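Local coordinates for protein enoyl-CoA hydratase (Mycolicibacterium smegmatis, PDB 7MCM) that probably catalyses the reversible hydration of trans-2-enoyl-CoA thioesters to (3S)-3-hydroxyacyl-CoA in fatty acid metabolism, at residues Pro99-Leu102 and Gln103-Glu106; Asp34-Asp37 and Ala38-Ala42; Met218-Arg221 and Leu222-Ser226; Phe157-Ala161 and Val162-Arg166. One frame throughout, in Å; residues are numbered along the deposited sequence. Where two conformers were deposited one is given.

Contact 1: residues Pro99-Leu102 and Gln103-Glu106; sequences PRAL and QRCE
Two carbonyl oxygens share the backbone N-H of Arg104: Arg100 O accepts from Arg104 N at 3.2 Å, while Ala101 O takes a weak bond from the same nitrogen. This forking, with one acceptor four residues back and one three back, illustrates how the C-terminal turn of an alpha-helix, here helix 97-104 of the crotonase fold, tightens before the chain leaves it. One residue earlier, Gln103 N still reaches Pro99 O at 3.0 Å in the ordinary alpha pattern; one residue later, Cys105 N makes a weak bond to Leu102 O. The Arg104 side chain folds back over this turn. Its CG lies between the backbone N and the carbonyl carbon (chi1 75°), and an extended run to NE then carries the guanidinium alongside Ala101, whose CA sits over one face of the group. Salt bridges from Arg104 to Asp40 and Asp44 hold it there against helix 33-48. Arg100 points outward to Asp232 of the second subunit, so the same turn also serves the subunit interface. On the buried side, Leu102 CD2 rests 4.3 Å from Cys105 CB. The guanidinium of Arg104 comes closest to Ala101 through NH1, 3.4 Å from Ala101 CA.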
loop_
_atom_site.group_PDB
_atom_site.type_symbol
_atom_site.label_atom_id
_atom_site.label_comp_id
_atom_site.label_asym_id
_atom_site.label_seq_id
_atom_site.Cartn_x
_atom_site.Cartn_y
_atom_site.Cartn_z
ATOM N N PRO B 99 2.327 7.304 20.631
ATOM C CA PRO B 99 2.311 7.474 19.170
ATOM C C PRO B 99 0.909 7.549 18.601
ATOM O O PRO B 99 0.640 8.369 17.715
ATOM C CB PRO B 99 3.041 6.223 18.662
ATOM C CG PRO B 99 3.802 5.731 19.805
ATOM C CD PRO B 99 3.101 6.116 21.034
ATOM N N ARG B 100 -0.002 6.717 19.103
ATOM C CA ARG B 100 -1.360 6.724 18.584
ATOM C C ARG B 100 -2.068 8.021 18.942
ATOM O O ARG B 100 -2.897 8.505 18.164
ATOM C CB ARG B 100 -2.135 5.521 19.122
ATOM C CG ARG B 100 -1.584 4.182 18.635
ATOM C CD ARG B 100 -2.532 3.039 18.920
ATOM N NE ARG B 100 -1.945 1.759 18.542
ATOM C CZ ARG B 100 -1.914 1.285 17.303
ATOM N NH1 ARG B 100 -2.425 1.968 16.289
ATOM N NH2 ARG B 100 -1.334 0.108 17.073
ATOM N N ALA B 101 -1.755 8.599 20.105
ATOM C CA ALA B 101 -2.340 9.891 20.462
ATOM C C ALA B 101 -1.889 10.982 19.494
ATOM O O ALA B 101 -2.705 11.777 19.004
ATOM C CB ALA B 101 -1.983 10.250 21.906
ATOM N N LEU B 102 -0.590 11.020 19.180
ATOM C CA LEU B 102 -0.098 12.028 18.249
ATOM C C LEU B 102 -0.692 11.825 16.868
ATOM O O LEU B 102 -0.900 12.796 16.132
ATOM C CB LEU B 102 1.428 11.981 18.203
ATOM C CG LEU B 102 2.092 12.922 19.199
ATOM C CD1 LEU B 102 3.587 12.803 19.072
ATOM C CD2 LEU B 102 1.624 14.364 18.973
ATOM N N GLN B 103 -1.001 10.572 16.518
ATOM C CA GLN B 103 -1.627 10.275 15.236
ATOM C C GLN B 103 -3.023 10.849 15.140
ATOM O O GLN B 103 -3.479 11.159 14.038
ATOM C CB GLN B 103 -1.704 8.763 15.013
ATOM C CG GLN B 103 -0.446 8.105 14.478
ATOM C CD GLN B 103 -0.036 8.665 13.124
ATOM O OE1 GLN B 103 0.939 9.412 13.005
ATOM N NE2 GLN B 103 -0.790 8.293 12.086
ATOM N N ARG B 104 -3.739 10.945 16.254
ATOM C CA ARG B 104 -5.068 11.529 16.218
ATOM C C ARG B 104 -5.069 12.999 16.623
ATOM O O ARG B 104 -6.133 13.633 16.604
ATOM C CB ARG B 104 -6.035 10.714 17.086
ATOM C CG ARG B 104 -5.870 10.917 18.566
ATOM C CD ARG B 104 -6.978 10.236 19.384
ATOM N NE ARG B 104 -6.775 10.478 20.810
ATOM C CZ ARG B 104 -6.014 9.718 21.589
ATOM N NH1 ARG B 104 -5.412 8.633 21.124
ATOM N NH2 ARG B 104 -5.847 10.057 22.867
ATOM N N CYS B 105 -3.904 13.567 16.946
ATOM C CA CYS B 105 -3.821 14.989 17.271
ATOM C C CYS B 105 -3.980 15.831 16.015
ATOM O O CYS B 105 -3.144 15.761 15.104
ATOM C CB CYS B 105 -2.495 15.311 17.949
ATOM S SG CYS B 105 -2.407 17.016 18.564
ATOM N N GLU B 106 -5.017 16.674 16.000
ATOM C CA GLU B 106 -5.342 17.472 14.825
ATOM C C GLU B 106 -4.519 18.745 14.717
ATOM O O GLU B 106 -4.531 19.375 13.656
ATOM C CB GLU B 106 -6.817 17.852 14.825
ATOM C CG GLU B 106 -7.741 16.686 14.974
ATOM C CD GLU B 106 -9.183 17.129 15.020
ATOM O OE1 GLU B 106 -9.450 18.327 14.748
ATOM O OE2 GLU B 106 -10.047 16.280 15.330
#

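Contact 2: residues Asp34-Asp37 and Ala38-Ala42; sequences DFID and AFDAA
Phe35 lies beside Phe39 with little overlap of the two rings; the two side chains lie side by side, point the same way and sit one helical turn apart. The ring planes are tilted by only 24°, but they are slid so far that the centroids stand 5.9 Å apart, and the contact is made by Phe35 CZ against Phe39 CD1 at 4.0 Å. Phe35 CE1 adds a touch on Phe39 CB. Both side chains have CG placed trans to the backbone N (chi1 178° and -165°), and this common torsion sends the rings off the helix together. Helix 33-48 is the connection of a beta-alpha-beta unit between the parallel strands 16-21 and 54-59. Phe35 packs on Leu8 and Ile21 near the edge of the sheet, whereas Phe39 packs on Ala101 and Leu102 of helix 97-104. Beneath the rings the backbone keeps regular alpha bonding: Phe39 N reaches Phe35 O at 2.8 Å, and Asp40 N bonds Ile36 O at 2.9 Å. Asp37 and Asp40 bring a pair of acid groups, with Asp37 OD1 and Asp40 OD2 5.0 Å apart. Arg97 NH2 forms salt bridges with both of these oxygens, and Arg104 pairs with Asp40 OD1. These cations probably offset the repulsion between the carboxylates, so that one helix can present an aromatic surface to the core and an acidic one to two arginines.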
loop_
_atom_site.group_PDB
_atom_site.type_symbol
_atom_site.label_atom_id
_atom_site.label_comp_id
_atom_site.label_asym_id
_atom_site.label_seq_id
_atom_site.Cartn_x
_atom_site.Cartn_y
_atom_site.Cartn_z
ATOM N N ASP B 34 0.734 7.356 34.425
ATOM C CA ASP B 34 0.211 8.697 34.691
ATOM C C ASP B 34 0.492 9.642 33.532
ATOM O O ASP B 34 -0.396 10.380 33.089
ATOM C CB ASP B 34 0.800 9.262 35.976
ATOM C CG ASP B 34 0.167 8.670 37.202
ATOM O OD1 ASP B 34 -0.979 8.177 37.098
ATOM O OD2 ASP B 34 0.821 8.691 38.264
ATOM N N PHE B 35 1.730 9.655 33.036
ATOM C CA PHE B 35 2.036 10.539 31.917
ATOM C C PHE B 35 1.221 10.168 30.685
ATOM O O PHE B 35 0.683 11.044 29.992
ATOM C CB PHE B 35 3.524 10.514 31.570
ATOM C CG PHE B 35 3.850 11.370 30.387
ATOM C CD1 PHE B 35 3.773 10.862 29.100
ATOM C CD2 PHE B 35 4.158 12.714 30.556
ATOM C CE1 PHE B 35 4.020 11.676 28.011
ATOM C CE2 PHE B 35 4.417 13.526 29.465
ATOM C CZ PHE B 35 4.350 13.003 28.195
ATOM N N ILE B 36 1.158 8.871 30.370
ATOM C CA ILE B 36 0.446 8.434 29.172
ATOM C C ILE B 36 -1.008 8.882 29.227
ATOM O O ILE B 36 -1.537 9.433 28.252
ATOM C CB ILE B 36 0.582 6.908 29.002
ATOM C CG1 ILE B 36 2.064 6.538 28.814
ATOM C CG2 ILE B 36 -0.248 6.433 27.814
ATOM C CD1 ILE B 36 2.368 5.036 28.826
ATOM N N ASP B 37 -1.656 8.711 30.386
ATOM C CA ASP B 37 -3.035 9.161 30.559
ATOM C C ASP B 37 -3.170 10.666 30.329
ATOM O O ASP B 37 -4.128 11.120 29.694
ATOM C CB ASP B 37 -3.529 8.800 31.961
ATOM C CG ASP B 37 -3.743 7.311 32.148
ATOM O OD1 ASP B 37 -3.856 6.584 31.139
ATOM O OD2 ASP B 37 -3.800 6.867 33.314
ATOM N N ALA B 38 -2.234 11.459 30.862
ATOM C CA ALA B 38 -2.288 12.911 30.689
ATOM C C ALA B 38 -2.064 13.309 29.233
ATOM O O ALA B 38 -2.665 14.270 28.742
ATOM C CB ALA B 38 -1.239 13.575 31.578
ATOM N N PHE B 39 -1.184 12.592 28.538
ATOM C CA PHE B 39 -0.928 12.886 27.135
ATOM C C PHE B 39 -2.162 12.582 26.295
ATOM O O PHE B 39 -2.557 13.393 25.450
ATOM C CB PHE B 39 0.295 12.096 26.664
ATOM C CG PHE B 39 0.869 12.576 25.353
ATOM C CD1 PHE B 39 1.719 13.670 25.312
ATOM C CD2 PHE B 39 0.569 11.924 24.175
ATOM C CE1 PHE B 39 2.254 14.119 24.114
ATOM C CE2 PHE B 39 1.093 12.366 22.959
ATOM C CZ PHE B 39 1.938 13.465 22.932
ATOM N N ASP B 40 -2.804 11.433 26.539
ATOM C CA ASP B 40 -4.100 11.154 25.926
ATOM C C ASP B 40 -5.077 12.302 26.155
ATOM O O ASP B 40 -5.684 12.811 25.209
ATOM C CB ASP B 40 -4.689 9.857 26.482
ATOM C CG ASP B 40 -4.333 8.643 25.650
ATOM O OD1 ASP B 40 -4.078 8.784 24.433
ATOM O OD2 ASP B 40 -4.309 7.534 26.220
ATOM N N ALA B 41 -5.237 12.722 27.414
ATOM C CA ALA B 41 -6.212 13.765 27.735
ATOM C C ALA B 41 -5.865 15.086 27.050
ATOM O O ALA B 41 -6.754 15.778 26.542
ATOM C CB ALA B 41 -6.302 13.953 29.249
ATOM N N ALA B 42 -4.576 15.448 27.021
ATOM C CA ALA B 42 -4.165 16.711 26.414
ATOM C C ALA B 42 -4.468 16.731 24.922
ATOM O O ALA B 42 -4.942 17.743 24.391
ATOM C CB ALA B 42 -2.677 16.956 26.662
#

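Contact 3: residues Met218-Arg221 and Leu222-Ser226; sequences MAKR and LLLES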
loop_
_atom_site.group_PDB
_atom_site.type_symbol
_atom_site.label_atom_id
_atom_site.label_comp_id
_atom_site.label_asym_id
_atom_site.label_seq_id
_atom_site.Cartn_x
_atom_site.Cartn_y
_atom_site.Cartn_z
ATOM N N MET B 218 -7.036 21.396 8.742
ATOM C CA MET B 218 -7.270 20.668 7.501
ATOM C C MET B 218 -5.958 20.394 6.781
ATOM O O MET B 218 -5.764 19.308 6.225
ATOM C CB MET B 218 -8.215 21.459 6.601
ATOM C CG MET B 218 -9.681 21.366 7.012
ATOM S SD MET B 218 -10.866 21.951 5.766
ATOM C CE MET B 218 -10.222 23.575 5.308
ATOM N N ALA B 219 -5.057 21.377 6.762
ATOM C CA ALA B 219 -3.755 21.177 6.130
ATOM C C ALA B 219 -2.965 20.068 6.818
ATOM O O ALA B 219 -2.322 19.253 6.150
ATOM C CB ALA B 219 -2.951 22.475 6.139
ATOM N N LYS B 220 -2.971 20.035 8.153
ATOM C CA LYS B 220 -2.258 18.963 8.845
ATOM C C LYS B 220 -2.873 17.607 8.526
ATOM O O LYS B 220 -2.154 16.622 8.336
ATOM C CB LYS B 220 -2.244 19.179 10.353
ATOM C CG LYS B 220 -1.754 17.900 11.034
ATOM C CD LYS B 220 -1.265 18.088 12.411
ATOM C CE LYS B 220 -0.726 16.763 12.949
ATOM N NZ LYS B 220 -0.309 16.943 14.355
ATOM N N ARG B 221 -4.207 17.538 8.479
ATOM C CA ARG B 221 -4.882 16.300 8.101
ATOM C C ARG B 221 -4.478 15.864 6.701
ATOM O O ARG B 221 -4.287 14.672 6.444
ATOM C CB ARG B 221 -6.397 16.487 8.192
ATOM C CG ARG B 221 -7.224 15.268 7.788
ATOM C CD ARG B 221 -6.913 14.022 8.636
ATOM N NE ARG B 221 -6.099 13.067 7.888
ATOM C CZ ARG B 221 -6.160 11.749 8.023
ATOM N NH1 ARG B 221 -6.976 11.179 8.896
ATOM N NH2 ARG B 221 -5.393 10.980 7.252
ATOM N N LEU B 222 -4.357 16.820 5.778
ATOM C CA LEU B 222 -3.876 16.505 4.439
ATOM C C LEU B 222 -2.427 16.041 4.467
ATOM O O LEU B 222 -2.070 15.076 3.786
ATOM C CB LEU B 222 -4.019 17.728 3.543
ATOM C CG LEU B 222 -5.177 17.691 2.573
ATOM C CD1 LEU B 222 -5.063 18.863 1.594
ATOM C CD2 LEU B 222 -5.248 16.367 1.849
ATOM N N LEU B 223 -1.573 16.724 5.238
ATOM C CA LEU B 223 -0.176 16.294 5.337
ATOM C C LEU B 223 -0.059 14.889 5.921
ATOM O O LEU B 223 0.788 14.102 5.481
ATOM C CB LEU B 223 0.633 17.278 6.178
ATOM C CG LEU B 223 0.988 18.581 5.461
ATOM C CD1 LEU B 223 1.350 19.637 6.480
ATOM C CD2 LEU B 223 2.124 18.335 4.498
ATOM N N LEU B 224 -0.870 14.567 6.935
ATOM C CA LEU B 224 -0.862 13.211 7.485
ATOM C C LEU B 224 -1.241 12.184 6.431
ATOM O O LEU B 224 -0.619 11.119 6.338
ATOM C CB LEU B 224 -1.814 13.099 8.675
ATOM C CG LEU B 224 -1.348 13.643 10.024
ATOM C CD1 LEU B 224 -2.393 13.369 11.092
ATOM C CD2 LEU B 224 -0.036 12.981 10.404
ATOM N N GLU B 225 -2.260 12.486 5.625
ATOM C CA GLU B 225 -2.683 11.554 4.584
ATOM C C GLU B 225 -1.575 11.295 3.569
ATOM O O GLU B 225 -1.425 10.167 3.081
ATOM C CB GLU B 225 -3.942 12.099 3.901
ATOM C CG GLU B 225 -4.390 11.304 2.693
ATOM C CD GLU B 225 -5.265 10.134 3.089
ATOM O OE1 GLU B 225 -5.509 9.962 4.302
ATOM O OE2 GLU B 225 -5.676 9.366 2.194
ATOM N N SER B 226 -0.758 12.307 3.274
ATOM C CA SER B 226 0.241 12.167 2.224
ATOM C C SER B 226 1.402 11.252 2.620
ATOM O O SER B 226 2.085 10.723 1.731
ATOM C CB SER B 226 0.737 13.559 1.837
ATOM O OG SER B 226 -0.371 14.424 1.564
#
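The guanidinium of Arg221 has Glu225 CA at its edge, in its own plane, and meets the Glu225 carboxylate at a slant, the two planes being turned 50° from each other. Arg221 NH2 and Glu225 OE1 form a salt bridge at 3.1 Å, an ordinary i to i+4 pair of helix 213-226. Two bends in the arginine make this possible: with CG trans to the backbone N, the chain turns at chi2 (59°) and again at chi3, which swings the head along the helix and brings NE to 4.4 Å from Leu224 CB. NE is buried here without a polar partner in the model. Glu225 bends as well, and its OE2 is hydrogen-bonded to OG of Ser233 of the fourth subunit, so each carboxylate oxygen has a separate task. Lys220 takes the contrary course: fully extended, it passes Leu224, with CE 4.2 Å from Leu224 CD1, and delivers NZ to Asp129 and the carbonyls of Cys105 and Val107. Leu222 and Leu223 pack on Ile149 and Thr171 of the third subunit. In the backbone, Leu224 N bonds Lys220 O at 2.8 Å. Helix 213-226, packed against two other subunits, is consistent with the C-terminal helices of the crotonase fold serving in oligomerisation.

Contact 4: residues Phe157-Ala161 and Val162-Arg166; sequences FLPRA and VGWAR
Leu158 O receives two N-H groups, from Ala161 N at 2.9 Å and from Val162 N at 3.0 Å. These bonds belong to the last turn of helix 154-162, at a helix-to-helix junction in which Gly163 is the first residue to leave helical backbone angles and also stands at the N-cap position of helix 164-173. The next bond, from Gly163 N to Pro159 O, is short at 2.7 Å but bent (N-H...O 134°). Gly163 has a positive phi (85°), where a CB would be jammed against the carbonyl O of Val162, which by itself calls for glycine; this backbone turn leads the chain into the second helix. Around these bonds the apolar groups close in: Leu158 CD1 meets Val162 CG2 at 4.1 Å, and the same valine methyl leans over Leu158 O because it occupies the place between the backbone N and carbonyl carbon. Pro159, whose ring nitrogen has no hydrogen to give the preceding turn, marks a kink. Farther out, Leu158 packs on Ala167, Met170 and Thr171, joining the two helices across the junction, and Val162 rests on Leu187. Trp164 was modelled in two conformers, so its details are less certain; NE1 of the one given bonds Leu223 O of the second subunit, while Trp164 CD1 lies 4.0 Å from Pro159 CB.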
loop_
_atom_site.group_PDB
_atom_site.type_symbol
_atom_site.label_atom_id
_atom_site.label_comp_id
_atom_site.label_asym_id
_atom_site.label_seq_id
_atom_site.Cartn_x
_atom_site.Cartn_y
_atom_site.Cartn_z
ATOM N N PHE B 157 9.167 6.450 12.278
ATOM C CA PHE B 157 9.279 7.903 12.179
ATOM C C PHE B 157 10.708 8.367 11.906
ATOM O O PHE B 157 10.912 9.351 11.190
ATOM C CB PHE B 157 8.763 8.546 13.467
ATOM C CG PHE B 157 7.286 8.383 13.673
ATOM C CD1 PHE B 157 6.394 9.268 13.084
ATOM C CD2 PHE B 157 6.787 7.365 14.455
ATOM C CE1 PHE B 157 5.032 9.125 13.266
ATOM C CE2 PHE B 157 5.418 7.224 14.638
ATOM C CZ PHE B 157 4.551 8.104 14.042
ATOM N N LEU B 158 11.716 7.688 12.453
ATOM C CA LEU B 158 13.073 8.214 12.354
ATOM C C LEU B 158 13.573 8.295 10.913
ATOM O O LEU B 158 14.166 9.328 10.552
ATOM C CB LEU B 158 14.026 7.387 13.241
ATOM C CG LEU B 158 15.451 7.940 13.373
ATOM C CD1 LEU B 158 15.460 9.377 13.928
ATOM C CD2 LEU B 158 16.303 7.036 14.282
ATOM N N PRO B 159 13.373 7.295 10.048
ATOM C CA PRO B 159 13.847 7.456 8.664
ATOM C C PRO B 159 13.165 8.599 7.956
ATOM O O PRO B 159 13.761 9.224 7.068
ATOM C CB PRO B 159 13.504 6.112 8.003
ATOM C CG PRO B 159 13.296 5.180 9.103
ATOM C CD PRO B 159 12.758 5.977 10.251
ATOM N N ARG B 160 11.920 8.898 8.318
ATOM C CA ARG B 160 11.238 10.009 7.675
ATOM C C ARG B 160 11.733 11.358 8.173
ATOM O O ARG B 160 11.428 12.373 7.547
ATOM C CB ARG B 160 9.731 9.842 7.860
ATOM C CG ARG B 160 9.230 8.633 7.067
ATOM C CD ARG B 160 8.067 7.917 7.722
ATOM N NE ARG B 160 7.488 6.931 6.815
ATOM C CZ ARG B 160 7.818 5.645 6.780
ATOM N NH1 ARG B 160 8.686 5.125 7.635
ATOM N NH2 ARG B 160 7.269 4.864 5.857
ATOM N N ALA B 161 12.523 11.386 9.247
ATOM C CA ALA B 161 13.156 12.607 9.721
ATOM C C ALA B 161 14.573 12.778 9.199
ATOM O O ALA B 161 14.988 13.904 8.914
ATOM C CB ALA B 161 13.186 12.642 11.258
ATOM N N VAL B 162 15.356 11.701 9.101
ATOM C CA VAL B 162 16.771 11.832 8.781
ATOM C C VAL B 162 17.202 10.976 7.601
ATOM O O VAL B 162 18.385 10.962 7.269
ATOM C CB VAL B 162 17.661 11.538 10.007
ATOM C CG1 VAL B 162 17.365 12.531 11.129
ATOM C CG2 VAL B 162 17.504 10.070 10.497
ATOM N N GLY B 163 16.286 10.285 6.937
ATOM C CA GLY B 163 16.661 9.392 5.857
ATOM C C GLY B 163 17.044 8.022 6.393
ATOM O O GLY B 163 17.399 7.850 7.555
ATOM N N TRP B 164 16.993 7.030 5.513
ATOM C CA TRP B 164 17.115 5.653 5.980
ATOM C C TRP B 164 18.527 5.315 6.463
ATOM O O TRP B 164 18.680 4.539 7.411
ATOM C CB TRP B 164 16.685 4.679 4.885
ATOM C CG TRP B 164 16.277 3.350 5.469
ATOM C CD1 TRP B 164 15.057 3.020 6.005
ATOM C CD2 TRP B 164 17.096 2.186 5.595
ATOM N NE1 TRP B 164 15.071 1.720 6.444
ATOM C CE2 TRP B 164 16.308 1.185 6.201
ATOM C CE3 TRP B 164 18.417 1.891 5.250
ATOM C CZ2 TRP B 164 16.799 -0.080 6.470
ATOM C CZ3 TRP B 164 18.895 0.637 5.516
ATOM C CH2 TRP B 164 18.089 -0.333 6.121
ATOM N N ALA B 165 19.567 5.881 5.850
ATOM C CA ALA B 165 20.928 5.529 6.250
ATOM C C ALA B 165 21.260 6.088 7.631
ATOM O O ALA B 165 21.793 5.369 8.488
ATOM C CB ALA B 165 21.939 6.019 5.211
ATOM N N ARG B 166 20.914 7.352 7.885
ATOM C CA ARG B 166 21.166 7.915 9.215
ATOM C C ARG B 166 20.289 7.253 10.269
ATOM O O ARG B 166 20.709 7.097 11.417
ATOM C CB ARG B 166 20.932 9.430 9.224
ATOM C CG ARG B 166 21.949 10.236 8.436
ATOM C CD ARG B 166 23.377 10.039 8.964
ATOM N NE ARG B 166 24.308 10.916 8.262
ATOM C CZ ARG B 166 25.630 10.831 8.315
ATOM N NH1 ARG B 166 26.237 9.915 9.051
ATOM N NH2 ARG B 166 26.361 11.685 7.604
#

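Overall arrangement
Along the chain the order is contact 2, contact 1, contact 4, contact 3, all within the one crotonase-type domain. Contact 1 is the hub: its centre lies 12 Å from that of contact 2, 13 Å from that of contact 3 and 20 Å from that of contact 4, and it touches all three, the last only through Gln103 and Phe157. Contacts 2 and 4 fall on opposite sides of the chain's centre, their nearest atoms about 10 Å apart; contacts 3 and 4 come to about 7 Å. Thus helix 97-104 ties the sheet-side helix 33-48 to helix 213-226, near the C-terminus, while contacts 1, 3 and 4 also face neighbouring subunits, linking the monomer's core to its six-chain assembly.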